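Local coordinates for NADH oxidoreductase (Mesorhizobium loti, PDB 3PI7), which probably binds NADPH and acts as an NAD(P)H-dependent oxidoreductase, perhaps a quinone reductase of the zinc-binding dehydrogenase family, at residues 7-18 with 34-45; 321-330 with 337-348. One frame throughout, in Å; residues are numbered along the deposited sequence. Where two conformers were deposited one is given.

Contact 1: residues 7-18 with 34-45; sequences IPSEMKALLLVG and EPYLEQGRIAVP
Met11 and Leu15 of strand 10-16 close on Ile42 of strand 37-43, forming the tight part of a two-stranded antiparallel ribbon. The Leu15 and Ile42 side chains run antiparallel alongside each other, with Leu15 CD1 3.6 Å from Ile42 CG2. Met11, a selenomethionine, holds CG between its backbone N and carbonyl carbon (chi1 62°) and runs extended from there, which carries its CE to 3.6 Å from Ile42 CD1 and 3.7 Å from Pro45 CD. Val44 CG2 packs against Met11 CB at 3.7 Å. Gly40, having no side chain, leaves its CA directly beside Leu15 CD1. Backbone bonds run in pairs between Met11 and Ile42, Ala13 and Gly40, and Leu15 and Glu38, and the ladder extends to Ser9 with Val44 and Val17 with Tyr36.

The looser, exposed part is the polar rim of strand 37-43 and the Glu10 end, with Arg41 and Glu38 on different faces. Arg41 bends at chi3 (70°) and lies nearly perpendicular to the Glu10 chain; in a salt bridge, Arg41 NE donates to the anti lone pair of Glu10 OE2, 2.8 Å away. That oxygen lies in the guanidinium plane, although the carboxylate is turned 47° from it. A water bridges Leu16 O and Glu38 OE2, 2.6 Å from the latter.

Lys12 reaches away to salt bridges with Glu122 and the C-terminal carboxylate of Pro349. On the other apolar face, Leu14 and Leu37 meet helix 327-338, and Leu16 and Leu37 meet helix 63-69; Met11 and Val44 rest on Tyr123 of strand 123-127.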
loop_
_atom_site.group_PDB
_atom_site.type_symbol
_atom_site.label_atom_id
_atom_site.label_comp_id
_atom_site.label_asym_id
_atom_site.label_seq_id
_atom_site.Cartn_x
_atom_site.Cartn_y
_atom_site.Cartn_z
ATOM N N ILE A 7 25.537 -40.360 16.212
ATOM C CA ILE A 7 25.176 -39.530 15.065
ATOM C C ILE A 7 26.489 -39.268 14.324
ATOM O O ILE A 7 27.503 -39.093 15.006
ATOM C CB ILE A 7 24.460 -38.226 15.576
ATOM C CG1 ILE A 7 23.050 -38.543 16.135
ATOM C CG2 ILE A 7 24.363 -37.125 14.505
ATOM C CD1 ILE A 7 22.761 -37.954 17.460
ATOM N N PRO A 8 26.541 -39.226 12.970
ATOM C CA PRO A 8 27.829 -38.907 12.315
ATOM C C PRO A 8 28.395 -37.580 12.799
ATOM O O PRO A 8 27.627 -36.680 13.193
ATOM C CB PRO A 8 27.465 -38.769 10.840
ATOM C CG PRO A 8 26.193 -39.461 10.681
ATOM C CD PRO A 8 25.469 -39.428 11.974
ATOM N N SER A 9 29.706 -37.427 12.712
ATOM C CA SER A 9 30.259 -36.142 13.092
ATOM C C SER A 9 30.520 -35.299 11.834
ATOM O O SER A 9 30.767 -34.117 11.961
ATOM C CB SER A 9 31.513 -36.306 13.939
ATOM O OG SER A 9 32.503 -37.049 13.271
ATOM N N GLU A 10 30.449 -35.904 10.635
ATOM C CA GLU A 10 30.670 -35.195 9.377
ATOM C C GLU A 10 29.503 -35.449 8.446
ATOM O O GLU A 10 28.890 -36.514 8.495
ATOM C CB GLU A 10 31.995 -35.679 8.766
ATOM C CG GLU A 10 32.486 -34.922 7.552
ATOM C CD GLU A 10 33.935 -35.209 7.224
ATOM O OE1 GLU A 10 34.784 -35.113 8.138
ATOM O OE2 GLU A 10 34.220 -35.544 6.053
HETATM N N MSE A 11 29.219 -34.500 7.572
HETATM C CA MSE A 11 28.116 -34.677 6.605
HETATM C C MSE A 11 28.373 -33.941 5.301
HETATM O O MSE A 11 29.182 -33.011 5.256
HETATM C CB MSE A 11 26.809 -34.136 7.219
HETATM C CG MSE A 11 26.883 -32.606 7.528
HETATM SE SE MSE A 11 25.213 -31.941 8.089
HETATM C CE MSE A 11 25.623 -30.110 8.049
ATOM N N LYS A 12 27.689 -34.356 4.237
ATOM C CA LYS A 12 27.747 -33.616 2.993
ATOM C C LYS A 12 26.617 -32.591 3.025
ATOM O O LYS A 12 25.587 -32.821 3.662
ATOM C CB LYS A 12 27.701 -34.499 1.734
ATOM C CG LYS A 12 26.531 -35.444 1.561
ATOM C CD LYS A 12 26.701 -36.226 0.253
ATOM C CE LYS A 12 25.447 -36.912 -0.243
ATOM N NZ LYS A 12 25.021 -38.032 0.629
ATOM N N ALA A 13 26.832 -31.440 2.372
ATOM C CA ALA A 13 25.870 -30.352 2.363
ATOM C C ALA A 13 26.145 -29.421 1.210
ATOM O O ALA A 13 27.236 -29.498 0.634
ATOM C CB ALA A 13 25.947 -29.583 3.684
ATOM N N LEU A 14 25.160 -28.565 0.853
ATOM C CA LEU A 14 25.296 -27.522 -0.191
ATOM C C LEU A 14 25.477 -26.228 0.555
ATOM O O LEU A 14 24.517 -25.715 1.153
ATOM C CB LEU A 14 24.072 -27.488 -1.127
ATOM C CG LEU A 14 23.700 -28.813 -1.782
ATOM C CD1 LEU A 14 22.507 -28.631 -2.682
ATOM C CD2 LEU A 14 24.901 -29.415 -2.571
ATOM N N LEU A 15 26.732 -25.770 0.626
ATOM C CA LEU A 15 27.129 -24.639 1.443
ATOM C C LEU A 15 27.064 -23.316 0.742
ATOM O O LEU A 15 27.538 -23.181 -0.381
ATOM C CB LEU A 15 28.551 -24.842 1.934
ATOM C CG LEU A 15 28.860 -26.213 2.492
ATOM C CD1 LEU A 15 30.345 -26.340 2.755
ATOM C CD2 LEU A 15 28.045 -26.492 3.743
ATOM N N LEU A 16 26.562 -22.312 1.456
ATOM C CA LEU A 16 26.493 -20.949 0.926
ATOM C C LEU A 16 27.877 -20.396 0.647
ATOM O O LEU A 16 28.766 -20.467 1.504
ATOM C CB LEU A 16 25.775 -20.038 1.909
ATOM C CG LEU A 16 24.309 -20.313 2.067
ATOM C CD1 LEU A 16 23.826 -19.769 3.373
ATOM C CD2 LEU A 16 23.508 -19.778 0.864
ATOM N N VAL A 17 28.052 -19.839 -0.557
ATOM C CA VAL A 17 29.314 -19.227 -0.966
ATOM C C VAL A 17 29.252 -17.751 -0.573
ATOM O O VAL A 17 30.268 -17.156 -0.196
ATOM C CB VAL A 17 29.501 -19.451 -2.490
ATOM C CG1 VAL A 17 30.599 -18.580 -3.087
ATOM C CG2 VAL A 17 29.770 -20.912 -2.782
ATOM N N GLY A 18 28.057 -17.185 -0.677
ATOM C CA GLY A 18 27.812 -15.784 -0.355
ATOM C C GLY A 18 27.553 -15.555 1.115
ATOM O O GLY A 18 27.146 -16.466 1.838
ATOM N N GLU A 34 26.767 -22.912 -8.874
ATOM C CA GLU A 34 28.170 -22.700 -8.505
ATOM C C GLU A 34 28.497 -21.306 -8.007
ATOM O O GLU A 34 29.380 -21.218 -7.153
ATOM C CB GLU A 34 29.113 -23.068 -9.649
ATOM C CG GLU A 34 29.053 -24.540 -10.023
ATOM C CD GLU A 34 27.985 -24.941 -11.026
ATOM O OE1 GLU A 34 27.114 -24.106 -11.371
ATOM O OE2 GLU A 34 27.987 -26.128 -11.417
ATOM N N PRO A 35 27.841 -20.205 -8.432
ATOM C CA PRO A 35 28.182 -18.896 -7.828
ATOM C C PRO A 35 27.715 -18.794 -6.368
ATOM O O PRO A 35 28.255 -18.000 -5.587
ATOM C CB PRO A 35 27.356 -17.898 -8.660
ATOM C CG PRO A 35 26.895 -18.634 -9.876
ATOM C CD PRO A 35 26.794 -20.059 -9.474
ATOM N N TYR A 36 26.741 -19.624 -5.991
ATOM C CA TYR A 36 26.006 -19.491 -4.727
ATOM C C TYR A 36 26.195 -20.603 -3.758
ATOM O O TYR A 36 25.994 -20.398 -2.557
ATOM C CB TYR A 36 24.500 -19.400 -5.029
ATOM C CG TYR A 36 24.186 -18.401 -6.109
ATOM C CD1 TYR A 36 24.486 -17.055 -5.942
ATOM C CD2 TYR A 36 23.669 -18.811 -7.340
ATOM C CE1 TYR A 36 24.262 -16.132 -6.966
ATOM C CE2 TYR A 36 23.466 -17.900 -8.379
ATOM C CZ TYR A 36 23.758 -16.563 -8.183
ATOM O OH TYR A 36 23.523 -15.653 -9.185
ATOM N N LEU A 37 26.503 -21.811 -4.261
ATOM C CA LEU A 37 26.603 -22.965 -3.388
ATOM C C LEU A 37 27.746 -23.835 -3.808
ATOM O O LEU A 37 28.067 -23.904 -5.001
ATOM C CB LEU A 37 25.294 -23.778 -3.462
ATOM C CG LEU A 37 24.020 -23.129 -2.910
ATOM C CD1 LEU A 37 22.818 -23.968 -3.235
ATOM C CD2 LEU A 37 24.109 -22.949 -1.406
ATOM N N GLU A 38 28.353 -24.495 -2.835
ATOM C CA GLU A 38 29.411 -25.449 -3.098
ATOM C C GLU A 38 29.120 -26.692 -2.299
ATOM O O GLU A 38 28.669 -26.610 -1.145
ATOM C CB GLU A 38 30.793 -24.897 -2.766
ATOM C CG GLU A 38 31.002 -24.452 -1.330
ATOM C CD GLU A 38 32.437 -24.105 -0.985
ATOM O OE1 GLU A 38 33.355 -24.719 -1.570
ATOM O OE2 GLU A 38 32.647 -23.223 -0.122
ATOM N N GLN A 39 29.336 -27.841 -2.925
ATOM C CA GLN A 39 29.148 -29.102 -2.231
ATOM C C GLN A 39 30.354 -29.272 -1.334
ATOM O O GLN A 39 31.489 -29.084 -1.773
ATOM C CB GLN A 39 28.986 -30.257 -3.231
ATOM C CG GLN A 39 28.672 -31.582 -2.514
ATOM C CD GLN A 39 28.710 -32.758 -3.439
ATOM O OE1 GLN A 39 28.175 -32.723 -4.558
ATOM N NE2 GLN A 39 29.321 -33.837 -2.972
ATOM N N GLY A 40 30.120 -29.588 -0.077
ATOM C CA GLY A 40 31.237 -29.788 0.834
ATOM C C GLY A 40 30.919 -30.792 1.907
ATOM O O GLY A 40 29.786 -31.248 2.025
ATOM N N ARG A 41 31.937 -31.174 2.655
ATOM C CA ARG A 41 31.804 -32.069 3.798
ATOM C C ARG A 41 32.127 -31.205 4.992
ATOM O O ARG A 41 33.183 -30.580 5.009
ATOM C CB ARG A 41 32.752 -33.287 3.688
ATOM C CG ARG A 41 32.341 -34.303 2.626
ATOM C CD ARG A 41 32.969 -35.678 2.848
ATOM N NE ARG A 41 32.410 -36.360 4.033
ATOM C CZ ARG A 41 31.261 -37.033 4.044
ATOM N NH1 ARG A 41 30.524 -37.122 2.942
ATOM N NH2 ARG A 41 30.826 -37.594 5.161
ATOM N N ILE A 42 31.205 -31.098 5.945
ATOM C CA ILE A 42 31.388 -30.242 7.109
ATOM C C ILE A 42 30.940 -30.975 8.361
ATOM O O ILE A 42 30.243 -31.971 8.273
ATOM C CB ILE A 42 30.611 -28.890 6.951
ATOM C CG1 ILE A 42 29.095 -29.090 6.788
ATOM C CG2 ILE A 42 31.181 -28.023 5.806
ATOM C CD1 ILE A 42 28.291 -27.811 7.217
ATOM N N ALA A 43 31.305 -30.445 9.521
ATOM C CA ALA A 43 30.884 -31.013 10.785
ATOM C C ALA A 43 29.376 -30.920 10.947
ATOM O O ALA A 43 28.738 -29.946 10.527
ATOM C CB ALA A 43 31.574 -30.282 11.934
ATOM N N VAL A 44 28.797 -31.977 11.526
ATOM C CA VAL A 44 27.383 -31.997 11.826
ATOM C C VAL A 44 27.163 -31.014 12.994
ATOM O O VAL A 44 27.868 -31.085 13.999
ATOM C CB VAL A 44 26.876 -33.432 12.135
ATOM C CG1 VAL A 44 25.439 -33.419 12.667
ATOM C CG2 VAL A 44 26.983 -34.318 10.890
ATOM N N PRO A 45 26.217 -30.061 12.864
ATOM C CA PRO A 45 25.985 -29.122 13.963
ATOM C C PRO A 45 25.310 -29.767 15.168
ATOM O O PRO A 45 24.724 -30.846 15.068
ATOM C CB PRO A 45 25.077 -28.069 13.324
ATOM C CG PRO A 45 24.252 -28.891 12.314
ATOM C CD PRO A 45 25.288 -29.823 11.735
HETATM O O HOH W 1 31.263 -21.785 1.519
HETATM O O HOH W 2 25.407 -17.883 -1.613
#

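Contact 2: residues 321-330 with 337-348; sequences VTAVVPLAEA and ELTKPNGKVFIR
A beta-alpha-beta unit brings strand 323-326 and strand 345-348 side by side in parallel, with helix 327-338 as the connection. Backbone bonds alternate along the pair: Phe346 N to Ala323 O, Val325 N to Phe346 O at 2.7 Å, and Arg348 N to Val325 O. Leu327 N, where the chain turns into the helix, continues the series to Arg348 O. At the opposite end, Lys344 O takes Thr322 N at 2.9 Å and a weak bond from Thr322 OG1.

The crossover helix covers the face bearing Val325, Val345 and Ile347. Val325 CG2 lies 3.7 Å from Val345 CG1, and Ala330 CB reaches Ile347 CD1 at 4.2 Å. Glu337, bent at chi2 (-59°), brings OE1 to 3.4 Å from Ala323 CB; Lys340 NZ forms a salt bridge to the same oxygen from the syn side, well out of the carboxylate plane.

Across the sheet, Val321 CB sits obliquely to the Phe346 ring, 3.8 Å from CE1, while Ala323 O lies at the ring edge. With chi1 at 178°, Val324 turns CG1 away from its own N and onto Arg348 CB, 3.7 Å off. Ile347 pairs through its backbone with Ala59, which extends the sheet to strand 58-60.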
loop_
_atom_site.group_PDB
_atom_site.type_symbol
_atom_site.label_atom_id
_atom_site.label_comp_id
_atom_site.label_asym_id
_atom_site.label_seq_id
_atom_site.Cartn_x
_atom_site.Cartn_y
_atom_site.Cartn_z
ATOM N N VAL A 321 5.759 -32.652 -8.199
ATOM C CA VAL A 321 7.065 -33.310 -8.026
ATOM C C VAL A 321 7.647 -33.705 -9.414
ATOM O O VAL A 321 7.435 -34.824 -9.898
ATOM C CB VAL A 321 7.022 -34.493 -6.989
ATOM C CG1 VAL A 321 5.765 -35.349 -7.118
ATOM C CG2 VAL A 321 8.294 -35.343 -7.005
ATOM N N THR A 322 8.361 -32.761 -10.069
ATOM C CA THR A 322 8.959 -33.076 -11.364
ATOM C C THR A 322 10.241 -33.893 -11.204
ATOM O O THR A 322 10.457 -34.812 -11.995
ATOM C CB THR A 322 9.236 -31.845 -12.239
ATOM O OG1 THR A 322 9.686 -30.743 -11.456
ATOM C CG2 THR A 322 8.050 -31.472 -13.112
ATOM N N ALA A 323 11.084 -33.578 -10.184
ATOM C CA ALA A 323 12.350 -34.269 -10.025
ATOM C C ALA A 323 12.834 -34.386 -8.583
ATOM O O ALA A 323 12.699 -33.457 -7.793
ATOM C CB ALA A 323 13.412 -33.536 -10.827
ATOM N N VAL A 324 13.469 -35.521 -8.286
ATOM C CA VAL A 324 14.187 -35.775 -7.039
ATOM C C VAL A 324 15.664 -35.795 -7.438
ATOM O O VAL A 324 16.098 -36.655 -8.216
ATOM C CB VAL A 324 13.758 -37.032 -6.258
ATOM C CG1 VAL A 324 14.623 -37.186 -5.023
ATOM C CG2 VAL A 324 12.295 -36.949 -5.851
ATOM N N VAL A 325 16.406 -34.799 -6.980
ATOM C CA VAL A 325 17.809 -34.688 -7.349
ATOM C C VAL A 325 18.666 -35.160 -6.203
ATOM O O VAL A 325 18.558 -34.570 -5.134
ATOM C CB VAL A 325 18.201 -33.229 -7.750
ATOM C CG1 VAL A 325 19.600 -33.197 -8.346
ATOM C CG2 VAL A 325 17.193 -32.641 -8.740
ATOM N N PRO A 326 19.603 -36.112 -6.425
ATOM C CA PRO A 326 20.531 -36.483 -5.355
ATOM C C PRO A 326 21.342 -35.277 -4.949
ATOM O O PRO A 326 21.668 -34.429 -5.816
ATOM C CB PRO A 326 21.443 -37.513 -6.034
ATOM C CG PRO A 326 20.638 -38.064 -7.153
ATOM C CD PRO A 326 19.872 -36.894 -7.655
ATOM N N LEU A 327 21.688 -35.188 -3.672
ATOM C CA LEU A 327 22.472 -34.032 -3.215
ATOM C C LEU A 327 23.783 -33.924 -4.008
ATOM O O LEU A 327 24.203 -32.812 -4.312
ATOM C CB LEU A 327 22.756 -34.106 -1.717
ATOM C CG LEU A 327 23.339 -32.830 -1.084
ATOM C CD1 LEU A 327 22.740 -32.589 0.277
ATOM C CD2 LEU A 327 24.853 -32.906 -0.992
ATOM N N ALA A 328 24.402 -35.064 -4.379
ATOM C CA ALA A 328 25.648 -35.117 -5.140
ATOM C C ALA A 328 25.498 -34.553 -6.547
ATOM O O ALA A 328 26.509 -34.280 -7.188
ATOM C CB ALA A 328 26.177 -36.545 -5.224
ATOM N N GLU A 329 24.267 -34.470 -7.042
ATOM C CA GLU A 329 23.938 -33.952 -8.367
ATOM C C GLU A 329 23.334 -32.554 -8.317
ATOM O O GLU A 329 23.113 -31.980 -9.375
ATOM C CB GLU A 329 22.914 -34.879 -9.084
ATOM C CG GLU A 329 23.401 -36.293 -9.373
ATOM C CD GLU A 329 24.528 -36.401 -10.382
ATOM O OE1 GLU A 329 24.952 -35.371 -10.965
ATOM O OE2 GLU A 329 25.006 -37.536 -10.568
ATOM N N ALA A 330 22.992 -32.034 -7.119
ATOM C CA ALA A 330 22.250 -30.794 -6.994
ATOM C C ALA A 330 22.962 -29.562 -7.582
ATOM O O ALA A 330 22.321 -28.786 -8.293
ATOM C CB ALA A 330 21.892 -30.549 -5.539
ATOM N N GLU A 337 16.708 -28.525 -13.865
ATOM C CA GLU A 337 15.401 -29.024 -13.453
ATOM C C GLU A 337 14.439 -27.896 -13.108
ATOM O O GLU A 337 13.237 -28.053 -13.305
ATOM C CB GLU A 337 15.515 -29.999 -12.264
ATOM C CG GLU A 337 16.195 -31.313 -12.606
ATOM C CD GLU A 337 15.546 -32.136 -13.706
ATOM O OE1 GLU A 337 14.300 -32.113 -13.826
ATOM O OE2 GLU A 337 16.297 -32.768 -14.480
ATOM N N LEU A 338 14.942 -26.777 -12.574
ATOM C CA LEU A 338 14.081 -25.662 -12.195
ATOM C C LEU A 338 13.479 -24.954 -13.420
ATOM O O LEU A 338 12.423 -24.343 -13.284
ATOM C CB LEU A 338 14.828 -24.651 -11.306
ATOM C CG LEU A 338 15.030 -25.028 -9.829
ATOM C CD1 LEU A 338 15.753 -23.925 -9.091
ATOM C CD2 LEU A 338 13.690 -25.278 -9.110
ATOM N N THR A 339 14.118 -25.063 -14.605
ATOM C CA THR A 339 13.632 -24.435 -15.844
ATOM C C THR A 339 12.405 -25.152 -16.379
ATOM O O THR A 339 11.608 -24.537 -17.091
ATOM C CB THR A 339 14.717 -24.362 -16.929
ATOM O OG1 THR A 339 15.193 -25.671 -17.245
ATOM C CG2 THR A 339 15.855 -23.444 -16.552
ATOM N N LYS A 340 12.262 -26.452 -16.056
ATOM C CA LYS A 340 11.108 -27.256 -16.460
ATOM C C LYS A 340 9.826 -26.609 -15.919
ATOM O O LYS A 340 9.717 -26.395 -14.705
ATOM C CB LYS A 340 11.237 -28.706 -15.955
ATOM C CG LYS A 340 11.852 -29.678 -16.952
ATOM C CD LYS A 340 13.358 -29.824 -16.778
ATOM C CE LYS A 340 13.914 -31.033 -17.495
ATOM N NZ LYS A 340 13.728 -32.288 -16.716
ATOM N N PRO A 341 8.876 -26.209 -16.795
ATOM C CA PRO A 341 7.637 -25.616 -16.271
ATOM C C PRO A 341 6.827 -26.677 -15.533
ATOM O O PRO A 341 6.886 -27.861 -15.896
ATOM C CB PRO A 341 6.923 -25.090 -17.521
ATOM C CG PRO A 341 7.450 -25.909 -18.641
ATOM C CD PRO A 341 8.832 -26.369 -18.266
ATOM N N ASN A 342 6.110 -26.255 -14.467
ATOM C CA ASN A 342 5.251 -27.085 -13.607
ATOM C C ASN A 342 6.106 -28.043 -12.751
ATOM O O ASN A 342 7.278 -28.284 -13.061
ATOM C CB ASN A 342 4.181 -27.853 -14.431
ATOM C CG ASN A 342 3.600 -27.053 -15.594
ATOM O OD1 ASN A 342 3.186 -25.891 -15.452
ATOM N ND2 ASN A 342 3.613 -27.633 -16.790
ATOM N N GLY A 343 5.534 -28.510 -11.645
ATOM C CA GLY A 343 6.201 -29.408 -10.704
ATOM C C GLY A 343 7.309 -28.789 -9.863
ATOM O O GLY A 343 7.990 -27.843 -10.283
ATOM N N LYS A 344 7.503 -29.357 -8.673
ATOM C CA LYS A 344 8.501 -28.963 -7.687
ATOM C C LYS A 344 9.747 -29.883 -7.763
ATOM O O LYS A 344 9.630 -31.078 -8.052
ATOM C CB LYS A 344 7.871 -29.035 -6.287
ATOM C CG LYS A 344 8.568 -28.194 -5.234
ATOM C CD LYS A 344 7.774 -28.175 -3.931
ATOM C CE LYS A 344 8.506 -27.327 -2.936
ATOM N NZ LYS A 344 7.665 -26.911 -1.782
ATOM N N VAL A 345 10.926 -29.313 -7.497
ATOM C CA VAL A 345 12.186 -30.049 -7.497
ATOM C C VAL A 345 12.571 -30.300 -6.028
ATOM O O VAL A 345 12.405 -29.417 -5.188
ATOM C CB VAL A 345 13.294 -29.310 -8.305
ATOM C CG1 VAL A 345 14.611 -30.078 -8.284
ATOM C CG2 VAL A 345 12.857 -29.073 -9.753
ATOM N N PHE A 346 13.032 -31.516 -5.718
ATOM C CA PHE A 346 13.467 -31.884 -4.366
ATOM C C PHE A 346 14.911 -32.325 -4.403
ATOM O O PHE A 346 15.386 -32.781 -5.448
ATOM C CB PHE A 346 12.601 -33.008 -3.799
ATOM C CG PHE A 346 11.160 -32.619 -3.620
ATOM C CD1 PHE A 346 10.258 -32.707 -4.684
ATOM C CD2 PHE A 346 10.708 -32.110 -2.409
ATOM C CE1 PHE A 346 8.923 -32.304 -4.526
ATOM C CE2 PHE A 346 9.369 -31.737 -2.244
ATOM C CZ PHE A 346 8.493 -31.820 -3.304
ATOM N N ILE A 347 15.607 -32.169 -3.270
ATOM C CA ILE A 347 16.980 -32.628 -3.096
ATOM C C ILE A 347 16.931 -33.823 -2.130
ATOM O O ILE A 347 16.281 -33.725 -1.085
ATOM C CB ILE A 347 17.894 -31.469 -2.603
ATOM C CG1 ILE A 347 18.003 -30.385 -3.697
ATOM C CG2 ILE A 347 19.303 -31.965 -2.218
ATOM C CD1 ILE A 347 18.699 -29.021 -3.247
ATOM N N ARG A 348 17.602 -34.940 -2.488
ATOM C CA ARG A 348 17.669 -36.111 -1.630
ATOM C C ARG A 348 19.098 -36.304 -1.137
ATOM O O ARG A 348 19.978 -36.719 -1.904
ATOM C CB ARG A 348 17.153 -37.372 -2.335
ATOM C CG ARG A 348 17.047 -38.567 -1.396
ATOM C CD ARG A 348 16.763 -39.843 -2.158
ATOM N NE ARG A 348 16.925 -41.000 -1.283
ATOM C CZ ARG A 348 16.858 -42.263 -1.682
ATOM N NH1 ARG A 348 16.625 -42.553 -2.954
ATOM N NH2 ARG A 348 17.011 -43.248 -0.812
#

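In the fold
Contact 1 closes before contact 2 opens along the chain. Their centres are 19 Å apart, yet the N-terminal ribbon and the C-terminal beta-alpha-beta unit are joined by the packing of Leu14: its CD1 lies 3.5 Å from Ala330 CB and 3.9 Å from Ile347 CD1, and its CD2 lies 3.8 Å from Leu327 CD2. Strand 10-16 thus packs on the start of helix 327-338 and on strand 345-348. Through strand 58-60, contact 2 belongs to the mixed sheet of the GroES-like part, distinct from the six-stranded parallel Rossmann sheet, so both chain ends help build the same domain.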